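Local coordinates for protein CRISPR-associated endonuclease Cas1 (Thermotoga maritima, PDB 4XTK) that probably cuts double-stranded DNA as a metal-dependent endonuclease of CRISPR adaptive immunity, working as a homodimer that assembles with Cas2, at residues K105-L108 and I109-I113; R116-Q119 and N120-D123; V148-L151 and M152-G156; K239-V242 and V243-F247. One frame throughout, in Å; residues are numbered along the deposited sequence.

Contact 1 (K105-L108 and I109-I113)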
loop_
_atom_site.group_PDB
_atom_site.type_symbol
_atom_site.label_atom_id
_atom_site.label_comp_id
_atom_site.label_asym_id
_atom_site.label_seq_id
_atom_site.Cartn_x
_atom_site.Cartn_y
_atom_site.Cartn_z
ATOM N N LYS E 105 -22.800 4.171 11.481
ATOM C CA LYS E 105 -22.001 3.007 11.139
ATOM C C LYS E 105 -20.730 2.954 11.973
ATOM O O LYS E 105 -20.305 1.882 12.404
ATOM C CB LYS E 105 -21.671 3.010 9.646
ATOM C CG LYS E 105 -22.899 2.822 8.777
ATOM C CD LYS E 105 -22.537 2.541 7.329
ATOM C CE LYS E 105 -23.786 2.217 6.519
ATOM N NZ LYS E 105 -23.616 2.543 5.077
ATOM N N ARG E 106 -20.132 4.118 12.207
ATOM C CA ARG E 106 -18.936 4.200 13.027
ATOM C C ARG E 106 -19.259 3.804 14.458
ATOM O O ARG E 106 -18.488 3.099 15.101
ATOM C CB ARG E 106 -18.338 5.606 12.991
ATOM C CG ARG E 106 -17.053 5.713 13.789
ATOM C CD ARG E 106 -16.500 7.121 13.806
ATOM N NE ARG E 106 -15.416 7.249 14.777
ATOM C CZ ARG E 106 -14.945 8.409 15.221
ATOM N NH1 ARG E 106 -15.463 9.549 14.785
ATOM N NH2 ARG E 106 -13.960 8.431 16.107
ATOM N N MET E 107 -20.409 4.259 14.945
ATOM C CA MET E 107 -20.833 3.959 16.303
ATOM C C MET E 107 -21.020 2.466 16.486
ATOM O O MET E 107 -20.615 1.894 17.495
ATOM C CB MET E 107 -22.138 4.684 16.649
ATOM C CG MET E 107 -21.976 5.940 17.497
ATOM S SD MET E 107 -21.082 5.693 19.046
ATOM C CE MET E 107 -21.772 4.152 19.596
ATOM N N LEU E 108 -21.641 1.845 15.493
ATOM C CA LEU E 108 -21.903 0.414 15.500
ATOM C C LEU E 108 -20.608 -0.400 15.653
ATOM O O LEU E 108 -20.545 -1.340 16.444
ATOM C CB LEU E 108 -22.632 0.033 14.215
ATOM C CG LEU E 108 -23.502 -1.212 14.216
ATOM C CD1 LEU E 108 -24.399 -1.185 15.432
ATOM C CD2 LEU E 108 -24.340 -1.230 12.944
ATOM N N ILE E 109 -19.575 -0.020 14.904
ATOM C CA ILE E 109 -18.295 -0.716 14.941
ATOM C C ILE E 109 -17.565 -0.442 16.250
ATOM O O ILE E 109 -17.031 -1.358 16.881
ATOM C CB ILE E 109 -17.394 -0.304 13.757
ATOM C CG1 ILE E 109 -18.066 -0.670 12.430
ATOM C CG2 ILE E 109 -16.018 -0.963 13.859
ATOM C CD1 ILE E 109 -17.339 -0.146 11.195
ATOM N N ALA E 110 -17.553 0.821 16.659
ATOM C CA ALA E 110 -16.888 1.211 17.896
ATOM C C ALA E 110 -17.555 0.565 19.108
ATOM O O ALA E 110 -16.885 0.147 20.050
ATOM C CB ALA E 110 -16.876 2.726 18.040
ATOM N N ARG E 111 -18.880 0.481 19.070
ATOM C CA ARG E 111 -19.645 -0.104 20.161
ATOM C C ARG E 111 -19.363 -1.599 20.263
ATOM O O ARG E 111 -19.463 -2.187 21.339
ATOM C CB ARG E 111 -21.140 0.151 19.959
ATOM C CG ARG E 111 -21.946 0.141 21.227
ATOM C CD ARG E 111 -23.414 0.330 20.926
ATOM N NE ARG E 111 -23.761 1.724 20.673
ATOM C CZ ARG E 111 -24.008 2.606 21.634
ATOM N NH1 ARG E 111 -23.918 2.236 22.901
ATOM N NH2 ARG E 111 -24.331 3.856 21.334
ATOM N N GLU E 112 -19.002 -2.204 19.134
ATOM C CA GLU E 112 -18.605 -3.611 19.086
ATOM C C GLU E 112 -17.263 -3.821 19.783
ATOM O O GLU E 112 -17.101 -4.758 20.566
ATOM C CB GLU E 112 -18.526 -4.096 17.634
ATOM C CG GLU E 112 -17.881 -5.468 17.442
ATOM C CD GLU E 112 -18.738 -6.610 17.958
ATOM O OE1 GLU E 112 -19.929 -6.382 18.260
ATOM O OE2 GLU E 112 -18.219 -7.743 18.050
ATOM N N ILE E 113 -16.309 -2.946 19.475
ATOM C CA ILE E 113 -14.995 -2.960 20.103
ATOM C C ILE E 113 -15.123 -2.883 21.618
ATOM O O ILE E 113 -14.599 -3.722 22.346
ATOM C CB ILE E 113 -14.127 -1.785 19.618
ATOM C CG1 ILE E 113 -13.960 -1.823 18.100
ATOM C CG2 ILE E 113 -12.770 -1.800 20.298
ATOM C CD1 ILE E 113 -13.116 -2.949 17.629
#

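Contact 2 (R116-Q119 and N120-D123)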
loop_
_atom_site.group_PDB
_atom_site.type_symbol
_atom_site.label_atom_id
_atom_site.label_comp_id
_atom_site.label_asym_id
_atom_site.label_seq_id
_atom_site.Cartn_x
_atom_site.Cartn_y
_atom_site.Cartn_z
ATOM N N ARG E 116 -16.863 -5.968 23.418
ATOM C CA ARG E 116 -16.008 -7.141 23.533
ATOM C C ARG E 116 -14.852 -6.887 24.497
ATOM O O ARG E 116 -14.510 -7.756 25.300
ATOM C CB ARG E 116 -15.485 -7.554 22.154
ATOM C CG ARG E 116 -16.577 -8.018 21.184
ATOM C CD ARG E 116 -16.786 -9.532 21.248
ATOM N NE ARG E 116 -15.535 -10.261 21.048
ATOM C CZ ARG E 116 -14.933 -10.992 21.983
ATOM N NH1 ARG E 116 -15.473 -11.102 23.191
ATOM N NH2 ARG E 116 -13.793 -11.613 21.712
ATOM N N SER E 117 -14.260 -5.697 24.420
ATOM C CA SER E 117 -13.208 -5.298 25.356
ATOM C C SER E 117 -13.658 -5.438 26.808
ATOM O O SER E 117 -12.905 -5.913 27.661
ATOM C CB SER E 117 -12.770 -3.854 25.097
ATOM O OG SER E 117 -11.938 -3.767 23.956
ATOM N N PHE E 118 -14.888 -5.021 27.081
ATOM C CA PHE E 118 -15.419 -5.082 28.434
ATOM C C PHE E 118 -15.616 -6.522 28.876
ATOM O O PHE E 118 -15.298 -6.878 30.007
ATOM C CB PHE E 118 -16.746 -4.318 28.544
ATOM C CG PHE E 118 -16.590 -2.823 28.589
ATOM C CD1 PHE E 118 -15.357 -2.231 28.396
ATOM C CD2 PHE E 118 -17.677 -2.011 28.839
ATOM C CE1 PHE E 118 -15.213 -0.856 28.436
ATOM C CE2 PHE E 118 -17.536 -0.637 28.880
ATOM C CZ PHE E 118 -16.301 -0.063 28.680
ATOM N N GLN E 119 -16.142 -7.355 27.987
ATOM C CA GLN E 119 -16.435 -8.725 28.377
ATOM C C GLN E 119 -15.140 -9.508 28.578
ATOM O O GLN E 119 -15.059 -10.364 29.456
ATOM C CB GLN E 119 -17.331 -9.414 27.350
ATOM C CG GLN E 119 -17.909 -10.725 27.867
ATOM C CD GLN E 119 -18.597 -10.565 29.222
ATOM O OE1 GLN E 119 -19.391 -9.645 29.430
ATOM N NE2 GLN E 119 -18.275 -11.456 30.154
ATOM N N ASN E 120 -14.125 -9.192 27.783
ATOM C CA ASN E 120 -12.817 -9.797 27.963
ATOM C C ASN E 120 -12.196 -9.383 29.288
ATOM O O ASN E 120 -11.591 -10.205 29.980
ATOM C CB ASN E 120 -11.888 -9.429 26.812
ATOM C CG ASN E 120 -12.273 -10.113 25.520
ATOM O OD1 ASN E 120 -13.170 -10.963 25.494
ATOM N ND2 ASN E 120 -11.587 -9.760 24.440
ATOM N N MET E 121 -12.352 -8.108 29.637
ATOM C CA MET E 121 -11.909 -7.607 30.933
ATOM C C MET E 121 -12.584 -8.375 32.069
ATOM O O MET E 121 -11.919 -8.838 32.998
ATOM C CB MET E 121 -12.197 -6.107 31.071
ATOM C CG MET E 121 -11.181 -5.193 30.399
ATOM S SD MET E 121 -11.432 -3.442 30.788
ATOM C CE MET E 121 -12.160 -2.810 29.288
ATOM N N VAL E 122 -13.902 -8.510 31.987
ATOM C CA VAL E 122 -14.664 -9.188 33.030
ATOM C C VAL E 122 -14.280 -10.658 33.146
ATOM O O VAL E 122 -14.113 -11.177 34.253
ATOM C CB VAL E 122 -16.180 -9.077 32.775
ATOM C CG1 VAL E 122 -16.946 -10.073 33.622
ATOM C CG2 VAL E 122 -16.652 -7.664 33.046
ATOM N N ASP E 123 -14.128 -11.324 32.005
ATOM C CA ASP E 123 -13.770 -12.738 32.003
ATOM C C ASP E 123 -12.390 -12.973 32.623
ATOM O O ASP E 123 -12.200 -13.928 33.382
ATOM C CB ASP E 123 -13.817 -13.305 30.583
ATOM C CG ASP E 123 -15.235 -13.458 30.063
ATOM O OD1 ASP E 123 -16.176 -13.430 30.886
ATOM O OD2 ASP E 123 -15.410 -13.619 28.835
#

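Contact 3 (V148-L151 and M152-G156)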
loop_
_atom_site.group_PDB
_atom_site.type_symbol
_atom_site.label_atom_id
_atom_site.label_comp_id
_atom_site.label_asym_id
_atom_site.label_seq_id
_atom_site.Cartn_x
_atom_site.Cartn_y
_atom_site.Cartn_z
ATOM N N VAL E 148 -19.094 8.767 19.771
ATOM C CA VAL E 148 -17.878 7.951 19.801
ATOM C C VAL E 148 -16.773 8.525 20.695
ATOM O O VAL E 148 -16.029 7.775 21.332
ATOM C CB VAL E 148 -17.311 7.770 18.376
ATOM C CG1 VAL E 148 -16.050 6.911 18.385
ATOM C CG2 VAL E 148 -18.368 7.172 17.455
ATOM N N SER E 149 -16.654 9.848 20.739
ATOM C CA SER E 149 -15.642 10.474 21.585
ATOM C C SER E 149 -15.901 10.146 23.045
ATOM O O SER E 149 -14.981 9.835 23.804
ATOM C CB SER E 149 -15.621 11.984 21.396
ATOM O OG SER E 149 -14.634 12.566 22.229
ATOM N N GLU E 150 -17.170 10.218 23.427
ATOM C CA GLU E 150 -17.602 9.828 24.757
ATOM C C GLU E 150 -17.235 8.366 25.001
ATOM O O GLU E 150 -16.818 7.989 26.093
ATOM C CB GLU E 150 -19.112 10.051 24.900
ATOM C CG GLU E 150 -19.688 9.751 26.270
ATOM C CD GLU E 150 -21.179 10.047 26.349
ATOM O OE1 GLU E 150 -21.761 10.466 25.323
ATOM O OE2 GLU E 150 -21.768 9.856 27.436
ATOM N N LEU E 151 -17.364 7.559 23.953
ATOM C CA LEU E 151 -17.177 6.118 24.038
ATOM C C LEU E 151 -15.719 5.723 24.305
ATOM O O LEU E 151 -15.453 4.808 25.078
ATOM C CB LEU E 151 -17.674 5.462 22.748
ATOM C CG LEU E 151 -18.086 3.992 22.797
ATOM C CD1 LEU E 151 -19.086 3.744 23.918
ATOM C CD2 LEU E 151 -18.655 3.563 21.450
ATOM N N MET E 152 -14.778 6.406 23.661
ATOM C CA MET E 152 -13.360 6.171 23.920
ATOM C C MET E 152 -12.998 6.559 25.354
ATOM O O MET E 152 -12.180 5.907 25.997
ATOM C CB MET E 152 -12.486 6.948 22.930
ATOM C CG MET E 152 -10.996 6.912 23.256
ATOM S SD MET E 152 -10.260 5.255 23.189
ATOM C CE MET E 152 -10.227 5.056 21.439
ATOM N N GLY E 153 -13.614 7.626 25.853
ATOM C CA GLY E 153 -13.376 8.065 27.214
ATOM C C GLY E 153 -13.841 7.040 28.226
ATOM O O GLY E 153 -13.133 6.736 29.187
ATOM N N ILE E 154 -15.038 6.506 28.002
ATOM C CA ILE E 154 -15.619 5.500 28.882
ATOM C C ILE E 154 -14.767 4.232 28.899
ATOM O O ILE E 154 -14.539 3.641 29.954
ATOM C CB ILE E 154 -17.059 5.156 28.453
ATOM C CG1 ILE E 154 -17.957 6.389 28.593
ATOM C CG2 ILE E 154 -17.617 4.014 29.284
ATOM C CD1 ILE E 154 -19.285 6.280 27.854
ATOM N N GLU E 155 -14.284 3.829 27.728
ATOM C CA GLU E 155 -13.466 2.629 27.618
ATOM C C GLU E 155 -12.169 2.804 28.407
ATOM O O GLU E 155 -11.795 1.939 29.204
ATOM C CB GLU E 155 -13.180 2.307 26.145
ATOM C CG GLU E 155 -12.861 0.839 25.862
ATOM C CD GLU E 155 -11.391 0.516 26.045
ATOM O OE1 GLU E 155 -10.577 1.464 26.100
ATOM O OE2 GLU E 155 -11.046 -0.683 26.131
ATOM N N GLY E 156 -11.499 3.932 28.198
ATOM C CA GLY E 156 -10.291 4.248 28.942
ATOM C C GLY E 156 -10.481 4.184 30.449
ATOM O O GLY E 156 -9.671 3.590 31.157
#

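Contact 4 (K239-V242 and V243-F247)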
loop_
_atom_site.group_PDB
_atom_site.type_symbol
_atom_site.label_atom_id
_atom_site.label_comp_id
_atom_site.label_asym_id
_atom_site.label_seq_id
_atom_site.Cartn_x
_atom_site.Cartn_y
_atom_site.Cartn_z
ATOM N N LYS E 239 -5.784 -7.185 25.012
ATOM C CA LYS E 239 -4.879 -6.695 26.049
ATOM C C LYS E 239 -4.885 -7.568 27.324
ATOM O O LYS E 239 -3.818 -7.855 27.880
ATOM C CB LYS E 239 -5.207 -5.234 26.391
ATOM C CG LYS E 239 -4.552 -4.215 25.467
ATOM C CD LYS E 239 -5.029 -2.783 25.735
ATOM C CE LYS E 239 -4.191 -1.785 24.933
ATOM N NZ LYS E 239 -4.605 -0.376 25.142
ATOM N N PRO E 240 -6.075 -7.982 27.805
ATOM C CA PRO E 240 -6.038 -8.885 28.962
ATOM C C PRO E 240 -5.377 -10.250 28.722
ATOM O O PRO E 240 -4.508 -10.637 29.503
ATOM C CB PRO E 240 -7.522 -9.076 29.298
ATOM C CG PRO E 240 -8.184 -7.867 28.768
ATOM C CD PRO E 240 -7.445 -7.521 27.519
ATOM N N ALA E 241 -5.755 -10.946 27.653
ATOM C CA ALA E 241 -5.326 -12.335 27.459
ATOM C C ALA E 241 -3.857 -12.441 27.069
ATOM O O ALA E 241 -3.197 -13.430 27.384
ATOM C CB ALA E 241 -6.191 -13.017 26.411
ATOM N N VAL E 242 -3.344 -11.424 26.387
ATOM C CA VAL E 242 -1.943 -11.430 25.988
ATOM C C VAL E 242 -1.078 -10.643 26.964
ATOM O O VAL E 242 -0.280 -11.220 27.697
ATOM C CB VAL E 242 -1.751 -10.852 24.578
ATOM C CG1 VAL E 242 -0.290 -10.877 24.208
ATOM C CG2 VAL E 242 -2.565 -11.639 23.570
ATOM N N VAL E 243 -1.253 -9.326 26.980
ATOM C CA VAL E 243 -0.414 -8.442 27.786
ATOM C C VAL E 243 -0.557 -8.636 29.296
ATOM O O VAL E 243 0.441 -8.790 30.001
ATOM C CB VAL E 243 -0.709 -6.968 27.474
ATOM C CG1 VAL E 243 0.151 -6.062 28.340
ATOM C CG2 VAL E 243 -0.484 -6.682 25.996
ATOM N N ASP E 244 -1.792 -8.624 29.790
ATOM C CA ASP E 244 -2.028 -8.647 31.234
ATOM C C ASP E 244 -1.704 -10.004 31.861
ATOM O O ASP E 244 -1.103 -10.077 32.936
ATOM C CB ASP E 244 -3.475 -8.261 31.545
ATOM C CG ASP E 244 -3.825 -6.870 31.047
ATOM O OD1 ASP E 244 -2.897 -6.069 30.795
ATOM O OD2 ASP E 244 -5.031 -6.577 30.913
ATOM N N ARG E 245 -2.112 -11.076 31.192
ATOM C CA ARG E 245 -1.758 -12.416 31.634
ATOM C C ARG E 245 -0.242 -12.552 31.738
ATOM O O ARG E 245 0.282 -13.111 32.702
ATOM C CB ARG E 245 -2.322 -13.470 30.679
ATOM C CG ARG E 245 -1.738 -14.864 30.878
ATOM C CD ARG E 245 -2.634 -15.923 30.262
ATOM N NE ARG E 245 -3.959 -15.934 30.881
ATOM C CZ ARG E 245 -5.103 -15.971 30.204
ATOM N NH1 ARG E 245 -5.091 -16.003 28.875
ATOM N NH2 ARG E 245 -6.261 -15.978 30.856
ATOM N N LEU E 246 0.453 -12.014 30.743
ATOM C CA LEU E 246 1.904 -12.062 30.701
ATOM C C LEU E 246 2.512 -11.234 31.831
ATOM O O LEU E 246 3.486 -11.646 32.460
ATOM C CB LEU E 246 2.398 -11.564 29.348
ATOM C CG LEU E 246 3.811 -11.921 28.919
ATOM C CD1 LEU E 246 3.977 -13.427 28.929
ATOM C CD2 LEU E 246 4.063 -11.352 27.535
ATOM N N PHE E 247 1.924 -10.069 32.087
ATOM C CA PHE E 247 2.416 -9.167 33.127
ATOM C C PHE E 247 2.337 -9.800 34.509
ATOM O O PHE E 247 3.304 -9.763 35.273
ATOM C CB PHE E 247 1.637 -7.848 33.109
ATOM C CG PHE E 247 1.679 -7.107 34.408
ATOM C CD1 PHE E 247 2.845 -6.490 34.832
ATOM C CD2 PHE E 247 0.554 -7.033 35.214
ATOM C CE1 PHE E 247 2.888 -5.815 36.041
ATOM C CE2 PHE E 247 0.591 -6.354 36.425
ATOM C CZ PHE E 247 1.758 -5.745 36.836
#

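Contact 1 (K105-L108 and I109-I113)
The terminal methyl of M107 lies over one face of the R111 guanidinium, one helical turn further on. M107 CE stands over the NE-CZ-NH2 part of the flat group, 3.3 Å from R111 NE and 3.4 Å from R111 CZ. The two side chains cross at a slant: M107 bends at both chi2 and chi3 (-55° and -42°), which swings its sulfur and methyl along the helix, while R111 folds at chi3 (-79°) and turns its guanidinium back. The guanidinium nitrogens of R111 have partners outside the two segments: NH2 donates to A145 O, and NH1 makes a weak bond to E143 O. The backbone is tied from residue i to i+4, with R111 N to M107 O at 2.7 Å and A110 N to R106 O at 2.9 Å. On another side of the helix, I109 CG1 passes the K105 carbonyl, 3.4 Å from K105 O, and the I109 side chain also touches L312 and L316 of helix 301-316. K105 NZ forms a salt bridge with E98, and R106 NE reaches Y219 O. Spacings of four residues, in side chains and backbone alike, are the signature of an alpha helix, here helix 103-127 in the helical bundle of Cas1 that also holds the predicted manganese ligands.

Contact 2 (R116-Q119 and N120-D123)
With CG opposite its own backbone N (chi1 -167°) and a bend at chi2, Q119 curls its amide forward along the helix axis to meet D123. Q119 NE2 donates to D123 OD1 at 3.0 Å. The acceptor lies close to the amide plane, but the donor stands above the carboxylate, 48° out of that plane. The amide thus crosses the acid at a slant, with 60° between the two planes. One turn back, R116 bends at chi2 and chi3 until R116 NH1 is 3.3 Å from N120 OD1. That bond is weak, and the guanidinium and amide planes are nearly perpendicular. N120 has a further hold, since its ND2 donates to L237 O of helix 230-252. Both polar pairs join residues i and i+4 on helix 103-127, with the same spacing as backbone bonds such as D123 N to Q119 O at 2.9 Å. This helix packs against helices 148-166 and 230-252 in the Cas1 helical bundle, where S117 touches both E155 and E236, predicted manganese ligands. F118 and M121 run side by side, pointing the same way, and F118 CD1 comes 3.4 Å from M121 CE. The F118 ring also meets Y138 and A142 of helix 136-144.

Contact 3 (V148-L151 and M152-G156)
I154 extends its longer branch back over the preceding turn toward E150. I154 CB is 3.7 Å from E150 O, and the next atom, CG1, is nearer to that carbonyl, with I154 CG1 to E150 O at 3.2 Å. At the tip, I154 CD1 is 3.5 Å from E150 O and also meets the glutamate's aliphatic stem, E150 CG, at 3.8 Å. The path follows from chi1 of -64°, which puts CG1 opposite the carbonyl carbon of I154 and beside its own N, hence over the carbonyl of the turn before. E150 continues outward in an extended chain beyond CG, and the closest touch between the two side chains is that methyl-to-methylene one. The same carbonyl accepts the backbone bond I154 N to E150 O at 3.0 Å, with an N-H...O angle of 157°. Together with E155 N to L151 O at 3.1 Å, this gives alpha-helical i to i+4 pairing at the start of helix 148-166, although the bond from G153 N to S149 O is weak; N147 OD1, just before the helix, accepts a hydrogen bond from S149 N. The helix presents E155, a manganese ligand by similarity, from the Cas1 helical bundle. E155 bends at chi2 (-87°) beyond its CB, with E155 CB resting 3.5 Å from L151 O, and its OE2 forms a salt bridge with R159 NH2 one turn later on the same helix. M152 bends at chi2 and chi3 and touches L220 and H221, the latter another predicted manganese ligand.

Contact 4 (K239-V242 and V243-F247)
D244 N donates to K239 O at 2.9 Å, five residues back, and R245 N does the same to P240 O at 3.0 Å. In both bonds the donor lies nearly in line with the carbonyl. Two successive i to i+5 bonds mark a wider pi-type turn within helix 230-252. The helix is kinked here: the nitrogens of P240 and A241 have no bond to the turn before, and a proline nitrogen in a chain carries no hydrogen to donate. Alpha spacing returns with L246 N to V242 O at 3.2 Å. D244 lies alongside P240, both pointing the same way. The D244 chi1 of -60° turns the carboxylate back over the preceding turn, where D244 OD2 is 3.2 Å from P240 CA; OD2 is also hydrogen-bonded to Y162 OH. R245 sets its CB against the A241 carbonyl, with R245 CB 3.4 Å from A241 O. K239 NZ is hydrogen-bonded to Y201 OH and has a long, weak ion pair with E236, a predicted manganese ligand. The widened turn sits in the interior of the helical bundle: P240 and D244 face helix 148-166, V242 and L246 pack on helix 272-287, and V243 and F247 meet helix 188-208.

In the fold
The four contacts follow one another along the chain. Contacts 1 and 2 occupy the same helix, 103-127, with centres 16 Å apart; contact 3 begins helix 148-166, and contact 4 lies in helix 230-252. Contact 3 touches both of the first two, M107 packing on V148 and L151 and F118 on E155, with its centre 11 Å from that of contact 1 and 15 Å from that of contact 2. Contact 4 meets contact 2 through P240, 12 Å between centres, but its centre lies about 24 Å from that of contact 1, with no touch. Helix 103-127 thus runs beside the helices carrying E155 and E236, which, with H221, probably bind manganese within the helical bundle.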